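Local coordinates for non-toxic crystal protein (Bacillus thuringiensis, PDB 2D42) that is a non-toxic parasporal crystal protein whose fold closely resembles beta-pore-forming toxins, though its own activity is not established, at residues C171-R183 and E192-Q204. Residues are numbered along the deposited sequence; the frame is centred on the assembly and turned at random.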
ATOM      1  N   CYS A 171      11.830  -5.311  -0.085  1.00 27.63           N
ATOM      2  CA  CYS A 171      11.582  -6.680  -0.512  1.00 26.90           C
ATOM      3  C   CYS A 171      12.908  -7.418  -0.606  1.00 27.05           C
ATOM      4  O   CYS A 171      13.978  -6.805  -0.572  1.00 29.17           O
ATOM      5  CB  CYS A 171      10.852  -6.721  -1.865  1.00 26.26           C
ATOM      6  SG  CYS A 171      11.778  -6.134  -3.327  1.00 25.71           S
ATOM      7  N   VAL A 172      12.830  -8.739  -0.684  1.00 25.63           N
ATOM      8  CA  VAL A 172      14.017  -9.567  -0.803  1.00 25.04           C
ATOM      9  C   VAL A 172      14.110 -10.041  -2.252  1.00 24.35           C
ATOM     10  O   VAL A 172      13.111 -10.457  -2.848  1.00 22.22           O
ATOM     11  CB  VAL A 172      13.941 -10.799   0.119  1.00 27.54           C
ATOM     12  CG1 VAL A 172      15.147 -11.701  -0.121  1.00 27.61           C
ATOM     13  CG2 VAL A 172      13.879 -10.355   1.578  1.00 24.98           C
ATOM     14  N   VAL A 173      15.307  -9.960  -2.814  1.00 22.28           N
ATOM     15  CA  VAL A 173      15.536 -10.396  -4.182  1.00 23.84           C
ATOM     16  C   VAL A 173      16.526 -11.551  -4.142  1.00 26.28           C
ATOM     17  O   VAL A 173      17.572 -11.456  -3.499  1.00 26.02           O
ATOM     18  CB  VAL A 173      16.096  -9.241  -5.031  1.00 24.65           C
ATOM     19  CG1 VAL A 173      16.596  -9.752  -6.371  1.00 21.86           C
ATOM     20  CG2 VAL A 173      15.004  -8.194  -5.233  1.00 23.17           C
ATOM     21  N   SER A 174      16.185 -12.640  -4.824  1.00 26.41           N
ATOM     22  CA  SER A 174      17.039 -13.821  -4.847  1.00 29.05           C
ATOM     23  C   SER A 174      16.724 -14.693  -6.062  1.00 28.28           C
ATOM     24  O   SER A 174      15.873 -14.348  -6.876  1.00 28.26           O
ATOM     25  CB  SER A 174      16.828 -14.633  -3.563  1.00 26.64           C
ATOM     26  OG  SER A 174      15.465 -15.009  -3.438  1.00 27.07           O
ATOM     27  N   GLY A 175      17.412 -15.827  -6.178  1.00 28.79           N
ATOM     28  CA  GLY A 175      17.171 -16.712  -7.301  1.00 27.21           C
ATOM     29  C   GLY A 175      18.344 -16.745  -8.261  1.00 28.82           C
ATOM     30  O   GLY A 175      19.356 -16.073  -8.045  1.00 29.38           O
ATOM     31  N   ASN A 176      18.194 -17.509  -9.339  1.00 29.50           N
ATOM     32  CA  ASN A 176      19.253 -17.674 -10.327  1.00 31.02           C
ATOM     33  C   ASN A 176      18.858 -17.249 -11.725  1.00 28.66           C
ATOM     34  O   ASN A 176      17.686 -17.293 -12.104  1.00 30.23           O
ATOM     35  CB  ASN A 176      19.691 -19.146 -10.407  1.00 32.38           C
ATOM     36  CG  ASN A 176      20.286 -19.656  -9.119  1.00 35.15           C
ATOM     37  OD1 ASN A 176      19.759 -20.587  -8.511  1.00 38.65           O
ATOM     38  ND2 ASN A 176      21.393 -19.059  -8.697  1.00 36.21           N
ATOM     39  N   GLY A 177      19.869 -16.858 -12.489  1.00 28.88           N
ATOM     40  CA  GLY A 177      19.672 -16.475 -13.870  1.00 28.57           C
ATOM     41  C   GLY A 177      20.483 -17.463 -14.688  1.00 30.05           C
ATOM     42  O   GLY A 177      21.329 -18.172 -14.147  1.00 29.61           O
ATOM     43  N   ILE A 178      20.217 -17.537 -15.984  1.00 31.09           N
ATOM     44  CA  ILE A 178      20.959 -18.439 -16.853  1.00 32.21           C
ATOM     45  C   ILE A 178      21.523 -17.593 -17.978  1.00 31.38           C
ATOM     46  O   ILE A 178      20.798 -16.809 -18.587  1.00 30.17           O
ATOM     47  CB  ILE A 178      20.055 -19.527 -17.481  1.00 31.82           C
ATOM     48  CG1 ILE A 178      19.464 -20.427 -16.393  1.00 32.71           C
ATOM     49  CG2 ILE A 178      20.859 -20.339 -18.484  1.00 32.88           C
ATOM     50  CD1 ILE A 178      20.496 -21.156 -15.555  1.00 33.57           C
ATOM     51  N   ILE A 179      22.814 -17.742 -18.239  1.00 31.38           N
ATOM     52  CA  ILE A 179      23.453 -16.994 -19.306  1.00 32.76           C
ATOM     53  C   ILE A 179      24.143 -17.939 -20.284  1.00 34.27           C
ATOM     54  O   ILE A 179      24.900 -18.826 -19.883  1.00 34.24           O
ATOM     55  CB  ILE A 179      24.497 -16.013 -18.754  1.00 32.22           C
ATOM     56  CG1 ILE A 179      23.836 -15.053 -17.756  1.00 31.96           C
ATOM     57  CG2 ILE A 179      25.122 -15.236 -19.901  1.00 34.39           C
ATOM     58  CD1 ILE A 179      24.813 -14.114 -17.057  1.00 27.10           C
ATOM     59  N   ARG A 180      23.872 -17.737 -21.570  1.00 35.21           N
ATOM     60  CA  ARG A 180      24.458 -18.557 -22.618  1.00 36.38           C
ATOM     61  C   ARG A 180      25.538 -17.803 -23.381  1.00 35.38           C
ATOM     62  O   ARG A 180      25.301 -16.712 -23.894  1.00 34.54           O
ATOM     63  CB  ARG A 180      23.372 -19.005 -23.593  1.00 37.92           C
ATOM     64  CG  ARG A 180      22.324 -19.874 -22.957  1.00 41.76           C
ATOM     65  CD  ARG A 180      21.330 -20.393 -23.976  1.00 44.33           C
ATOM     66  NE  ARG A 180      20.762 -21.646 -23.506  1.00 49.45           N
ATOM     67  CZ  ARG A 180      21.462 -22.766 -23.367  1.00 51.63           C
ATOM     68  NH1 ARG A 180      22.751 -22.784 -23.673  1.00 54.52           N
ATOM     69  NH2 ARG A 180      20.882 -23.859 -22.895  1.00 53.93           N
ATOM     70  N   TYR A 181      26.721 -18.398 -23.450  1.00 34.88           N
ATOM     71  CA  TYR A 181      27.857 -17.811 -24.158  1.00 35.33           C
ATOM     72  C   TYR A 181      28.408 -18.849 -25.120  1.00 36.67           C
ATOM     73  O   TYR A 181      28.144 -20.046 -24.982  1.00 36.07           O
ATOM     74  CB  TYR A 181      29.001 -17.497 -23.202  1.00 33.77           C
ATOM     75  CG  TYR A 181      28.674 -16.678 -21.992  1.00 34.94           C
ATOM     76  CD1 TYR A 181      28.592 -15.287 -22.067  1.00 35.67           C
ATOM     77  CD2 TYR A 181      28.545 -17.283 -20.741  1.00 35.41           C
ATOM     78  CE1 TYR A 181      28.402 -14.518 -20.923  1.00 35.66           C
ATOM     79  CE2 TYR A 181      28.352 -16.524 -19.589  1.00 35.30           C
ATOM     80  CZ  TYR A 181      28.286 -15.141 -19.690  1.00 36.23           C
ATOM     81  OH  TYR A 181      28.119 -14.383 -18.553  1.00 36.65           O
ATOM     82  N   TYR A 182      29.195 -18.401 -26.088  1.00 37.24           N
ATOM     83  CA  TYR A 182      29.820 -19.345 -26.991  1.00 37.99           C
ATOM     84  C   TYR A 182      31.122 -18.823 -27.556  1.00 38.13           C
ATOM     85  O   TYR A 182      31.352 -17.606 -27.636  1.00 36.62           O
ATOM     86  CB  TYR A 182      28.887 -19.748 -28.134  1.00 39.55           C
ATOM     87  CG  TYR A 182      28.458 -18.628 -29.039  1.00 42.36           C
ATOM     88  CD1 TYR A 182      27.338 -17.860 -28.739  1.00 44.51           C
ATOM     89  CD2 TYR A 182      29.152 -18.354 -30.218  1.00 44.65           C
ATOM     90  CE1 TYR A 182      26.912 -16.850 -29.591  1.00 45.75           C
ATOM     91  CE2 TYR A 182      28.733 -17.340 -31.083  1.00 46.16           C
ATOM     92  CZ  TYR A 182      27.610 -16.595 -30.759  1.00 46.25           C
ATOM     93  OH  TYR A 182      27.172 -15.600 -31.602  1.00 47.27           O
ATOM     94  N   ARG A 183      31.987 -19.770 -27.902  1.00 36.92           N
ATOM     95  CA  ARG A 183      33.273 -19.483 -28.505  1.00 35.84           C
ATOM     96  C   ARG A 183      33.190 -20.011 -29.922  1.00 35.19           C
ATOM     97  O   ARG A 183      32.943 -21.199 -30.134  1.00 31.32           O
ATOM     98  CB  ARG A 183      34.403 -20.217 -27.794  1.00 38.26           C
ATOM     99  CG  ARG A 183      34.981 -19.529 -26.586  1.00 41.49           C
ATOM    100  CD  ARG A 183      36.140 -20.367 -26.075  1.00 44.31           C
ATOM    101  NE  ARG A 183      37.219 -20.470 -27.058  1.00 43.53           N
ATOM    102  CZ  ARG A 183      37.917 -21.578 -27.288  1.00 44.37           C
ATOM    103  NH1 ARG A 183      37.645 -22.686 -26.610  1.00 46.97           N
ATOM    104  NH2 ARG A 183      38.898 -21.579 -28.180  1.00 44.94           N
ATOM    105  N   GLU A 192      29.607 -23.950 -26.675  1.00 35.28           N
ATOM    106  CA  GLU A 192      28.743 -23.110 -25.862  1.00 37.16           C
ATOM    107  C   GLU A 192      29.050 -23.269 -24.374  1.00 38.00           C
ATOM    108  O   GLU A 192      29.310 -24.380 -23.892  1.00 37.35           O
ATOM    109  CB  GLU A 192      27.282 -23.470 -26.147  1.00 39.02           C
ATOM    110  CG  GLU A 192      26.255 -22.627 -25.411  1.00 45.93           C
ATOM    111  CD  GLU A 192      24.830 -22.947 -25.837  1.00 47.79           C
ATOM    112  OE1 GLU A 192      24.441 -24.131 -25.759  1.00 51.56           O
ATOM    113  OE2 GLU A 192      24.100 -22.018 -26.250  1.00 49.62           O
ATOM    114  N   ILE A 193      29.045 -22.146 -23.660  1.00 36.81           N
ATOM    115  CA  ILE A 193      29.296 -22.137 -22.224  1.00 37.59           C
ATOM    116  C   ILE A 193      28.022 -21.670 -21.519  1.00 39.44           C
ATOM    117  O   ILE A 193      27.635 -20.500 -21.631  1.00 39.20           O
ATOM    118  CB  ILE A 193      30.429 -21.161 -21.828  1.00 37.07           C
ATOM    119  CG1 ILE A 193      31.731 -21.513 -22.552  1.00 37.29           C
ATOM    120  CG2 ILE A 193      30.650 -21.221 -20.320  1.00 36.47           C
ATOM    121  CD1 ILE A 193      31.805 -21.018 -23.988  1.00 37.51           C
ATOM    122  N   VAL A 194      27.365 -22.578 -20.804  1.00 38.77           N
ATOM    123  CA  VAL A 194      26.148 -22.217 -20.088  1.00 39.73           C
ATOM    124  C   VAL A 194      26.502 -21.981 -18.631  1.00 39.33           C
ATOM    125  O   VAL A 194      27.066 -22.852 -17.967  1.00 39.94           O
ATOM    126  CB  VAL A 194      25.087 -23.321 -20.167  1.00 39.00           C
ATOM    127  CG1 VAL A 194      23.796 -22.840 -19.529  1.00 40.01           C
ATOM    128  CG2 VAL A 194      24.843 -23.697 -21.608  1.00 39.46           C
ATOM    129  N   GLN A 195      26.169 -20.795 -18.140  1.00 37.32           N
ATOM    130  CA  GLN A 195      26.469 -20.427 -16.766  1.00 36.04           C
ATOM    131  C   GLN A 195      25.201 -20.117 -15.967  1.00 35.14           C
ATOM    132  O   GLN A 195      24.297 -19.445 -16.467  1.00 33.33           O
ATOM    133  CB  GLN A 195      27.407 -19.204 -16.777  1.00 37.27           C
ATOM    134  CG  GLN A 195      27.571 -18.480 -15.441  1.00 39.99           C
ATOM    135  CD  GLN A 195      28.309 -17.138 -15.564  1.00 42.56           C
ATOM    136  OE1 GLN A 195      27.996 -16.307 -16.423  1.00 41.47           O
ATOM    137  NE2 GLN A 195      29.282 -16.921 -14.686  1.00 45.09           N
ATOM    138  N   ARG A 196      25.117 -20.636 -14.743  1.00 35.15           N
ATOM    139  CA  ARG A 196      23.974 -20.328 -13.873  1.00 35.58           C
ATOM    140  C   ARG A 196      24.546 -19.355 -12.851  1.00 34.85           C
ATOM    141  O   ARG A 196      25.487 -19.694 -12.138  1.00 35.30           O
ATOM    142  CB  ARG A 196      23.443 -21.557 -13.129  1.00 36.94           C
ATOM    143  CG  ARG A 196      22.401 -21.199 -12.063  1.00 37.97           C
ATOM    144  CD  ARG A 196      22.026 -22.383 -11.168  1.00 38.68           C
ATOM    145  NE  ARG A 196      21.259 -23.386 -11.890  1.00 40.27           N
ATOM    146  CZ  ARG A 196      21.671 -24.628 -12.116  1.00 43.97           C
ATOM    147  NH1 ARG A 196      22.852 -25.034 -11.667  1.00 44.72           N
ATOM    148  NH2 ARG A 196      20.907 -25.460 -12.809  1.00 43.81           N
ATOM    149  N   VAL A 197      23.989 -18.149 -12.791  1.00 32.97           N
ATOM    150  CA  VAL A 197      24.481 -17.139 -11.864  1.00 32.76           C
ATOM    151  C   VAL A 197      23.474 -16.784 -10.788  1.00 32.40           C
ATOM    152  O   VAL A 197      22.263 -16.830 -11.012  1.00 32.28           O
ATOM    153  CB  VAL A 197      24.849 -15.832 -12.594  1.00 35.17           C
ATOM    154  CG1 VAL A 197      25.922 -16.105 -13.636  1.00 37.04           C
ATOM    155  CG2 VAL A 197      23.604 -15.230 -13.248  1.00 33.54           C
ATOM    156  N   ASN A 198      23.988 -16.424  -9.619  1.00 31.33           N
ATOM    157  CA  ASN A 198      23.140 -16.030  -8.512  1.00 31.19           C
ATOM    158  C   ASN A 198      22.832 -14.555  -8.774  1.00 31.13           C
ATOM    159  O   ASN A 198      23.735 -13.778  -9.103  1.00 29.98           O
ATOM    160  CB  ASN A 198      23.900 -16.185  -7.197  1.00 33.81           C
ATOM    161  CG  ASN A 198      22.997 -16.080  -5.984  1.00 35.49           C
ATOM    162  OD1 ASN A 198      22.087 -15.249  -5.934  1.00 34.45           O
ATOM    163  ND2 ASN A 198      23.260 -16.916  -4.988  1.00 32.94           N
ATOM    164  N   ILE A 199      21.568 -14.165  -8.643  1.00 30.35           N
ATOM    165  CA  ILE A 199      21.198 -12.775  -8.887  1.00 28.82           C
ATOM    166  C   ILE A 199      21.943 -11.806  -7.964  1.00 28.03           C
ATOM    167  O   ILE A 199      22.154 -10.650  -8.321  1.00 26.80           O
ATOM    168  CB  ILE A 199      19.668 -12.562  -8.742  1.00 30.20           C
ATOM    169  CG1 ILE A 199      19.282 -11.178  -9.285  1.00 31.13           C
ATOM    170  CG2 ILE A 199      19.249 -12.682  -7.271  1.00 29.10           C
ATOM    171  CD1 ILE A 199      19.590 -10.983 -10.773  1.00 33.41           C
ATOM    172  N   ILE A 200      22.359 -12.267  -6.786  1.00 29.16           N
ATOM    173  CA  ILE A 200      23.075 -11.376  -5.872  1.00 30.04           C
ATOM    174  C   ILE A 200      24.456 -11.017  -6.414  1.00 31.35           C
ATOM    175  O   ILE A 200      24.965  -9.920  -6.168  1.00 30.08           O
ATOM    176  CB  ILE A 200      23.230 -11.992  -4.456  1.00 32.80           C
ATOM    177  CG1 ILE A 200      24.191 -13.181  -4.490  1.00 33.48           C
ATOM    178  CG2 ILE A 200      21.859 -12.413  -3.919  1.00 32.09           C
ATOM    179  CD1 ILE A 200      24.483 -13.764  -3.117  1.00 36.58           C
ATOM    180  N   ASP A 201      25.063 -11.936  -7.162  1.00 31.08           N
ATOM    181  CA  ASP A 201      26.379 -11.679  -7.730  1.00 31.36           C
ATOM    182  C   ASP A 201      26.257 -10.718  -8.902  1.00 31.71           C
ATOM    183  O   ASP A 201      27.171  -9.935  -9.174  1.00 34.19           O
ATOM    184  CB  ASP A 201      27.034 -12.983  -8.179  1.00 32.54           C
ATOM    185  CG  ASP A 201      27.297 -13.933  -7.022  1.00 34.76           C
ATOM    186  OD1 ASP A 201      27.876 -13.495  -6.006  1.00 36.88           O
ATOM    187  OD2 ASP A 201      26.927 -15.121  -7.131  1.00 37.21           O
ATOM    188  N   VAL A 202      25.122 -10.777  -9.590  1.00 30.53           N
ATOM    189  CA  VAL A 202      24.865  -9.892 -10.725  1.00 30.52           C
ATOM    190  C   VAL A 202      24.734  -8.450 -10.226  1.00 30.40           C
ATOM    191  O   VAL A 202      25.353  -7.531 -10.770  1.00 30.39           O
ATOM    192  CB  VAL A 202      23.558 -10.285 -11.454  1.00 29.89           C
ATOM    193  CG1 VAL A 202      23.182  -9.223 -12.475  1.00 29.19           C
ATOM    194  CG2 VAL A 202      23.733 -11.628 -12.136  1.00 31.13           C
ATOM    195  N   LEU A 203      23.922  -8.270  -9.187  1.00 29.67           N
ATOM    196  CA  LEU A 203      23.677  -6.958  -8.592  1.00 29.02           C
ATOM    197  C   LEU A 203      24.953  -6.387  -7.999  1.00 29.74           C
ATOM    198  O   LEU A 203      25.233  -5.197  -8.120  1.00 30.46           O
ATOM    199  CB  LEU A 203      22.603  -7.067  -7.500  1.00 27.16           C
ATOM    200  CG  LEU A 203      21.217  -7.505  -7.990  1.00 25.16           C
ATOM    201  CD1 LEU A 203      20.323  -7.870  -6.823  1.00 26.05           C
ATOM    202  CD2 LEU A 203      20.605  -6.386  -8.816  1.00 27.96           C
ATOM    203  N   GLN A 204      25.733  -7.241  -7.352  1.00 32.55           N
ATOM    204  CA  GLN A 204      26.971  -6.787  -6.752  1.00 35.50           C
ATOM    205  C   GLN A 204      27.958  -6.369  -7.833  1.00 36.41           C
ATOM    206  O   GLN A 204      28.592  -5.315  -7.740  1.00 35.42           O
ATOM    207  CB  GLN A 204      27.569  -7.890  -5.886  1.00 37.34           C
ATOM    208  CG  GLN A 204      28.679  -7.404  -4.996  1.00 42.22           C
ATOM    209  CD  GLN A 204      28.793  -8.229  -3.743  1.00 45.02           C
ATOM    210  OE1 GLN A 204      29.034  -9.437  -3.798  1.00 48.08           O
ATOM    211  NE2 GLN A 204      28.613  -7.588  -2.598  1.00 46.10           N
TER
HETATM  212  O   HOH W   1      19.858 -15.774  -4.489  1.00 38.51           O
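The Y181 ring meets Q195 OE1 at its edge, in plane, while I179 CG2 lies over one face. Y181 OH donates to Q195 OE1 at 2.9 Å, nearly along the C=O axis. Q195 reaches the hydroxyl with CG anti to its backbone N (chi1 166°) and an extended chain. On the other sheet face, V194 CG1 lies over one face of the R180 guanidinium, and its CG2 touches NH1. R180 NH1 forms a salt bridge with E192 OE1 at 3.0 Å. OE1 approaches obliquely, the guanidinium and carboxylate planes 33° apart. I178 CD1 packs on R196 CB at 3.8 Å.

Six backbone bonds, in the pairs G177-V197, I179-Q195 and Y181-I193, zip 176-183 to 192-198. This antiparallel hairpin belongs to the elongated, beta-rich fold of an ETX/MTX2-family protein, similar to beta-pore-forming toxins. V197 O takes G177 N at 2.8 Å and a weak bond from N176 ND2.

N198 is the N-cap of helix 199-204, and its OD1 accepts from I200 N at 3.1 Å. A water bridges the same OD1 to G175 N, and N198 ND2 is bonded to N218 OD1. I199 N donates to G175 O. V173 CG1 touches I199 CG2 and L203 CD1.

The face with I179, Q195 and V197 rests on helix 5-19, where Y16 meets the Y181 ring. Strand 23-29 runs antiparallel along the other edge of 176-183, and R196 NE makes a salt bridge to D30 just past its end.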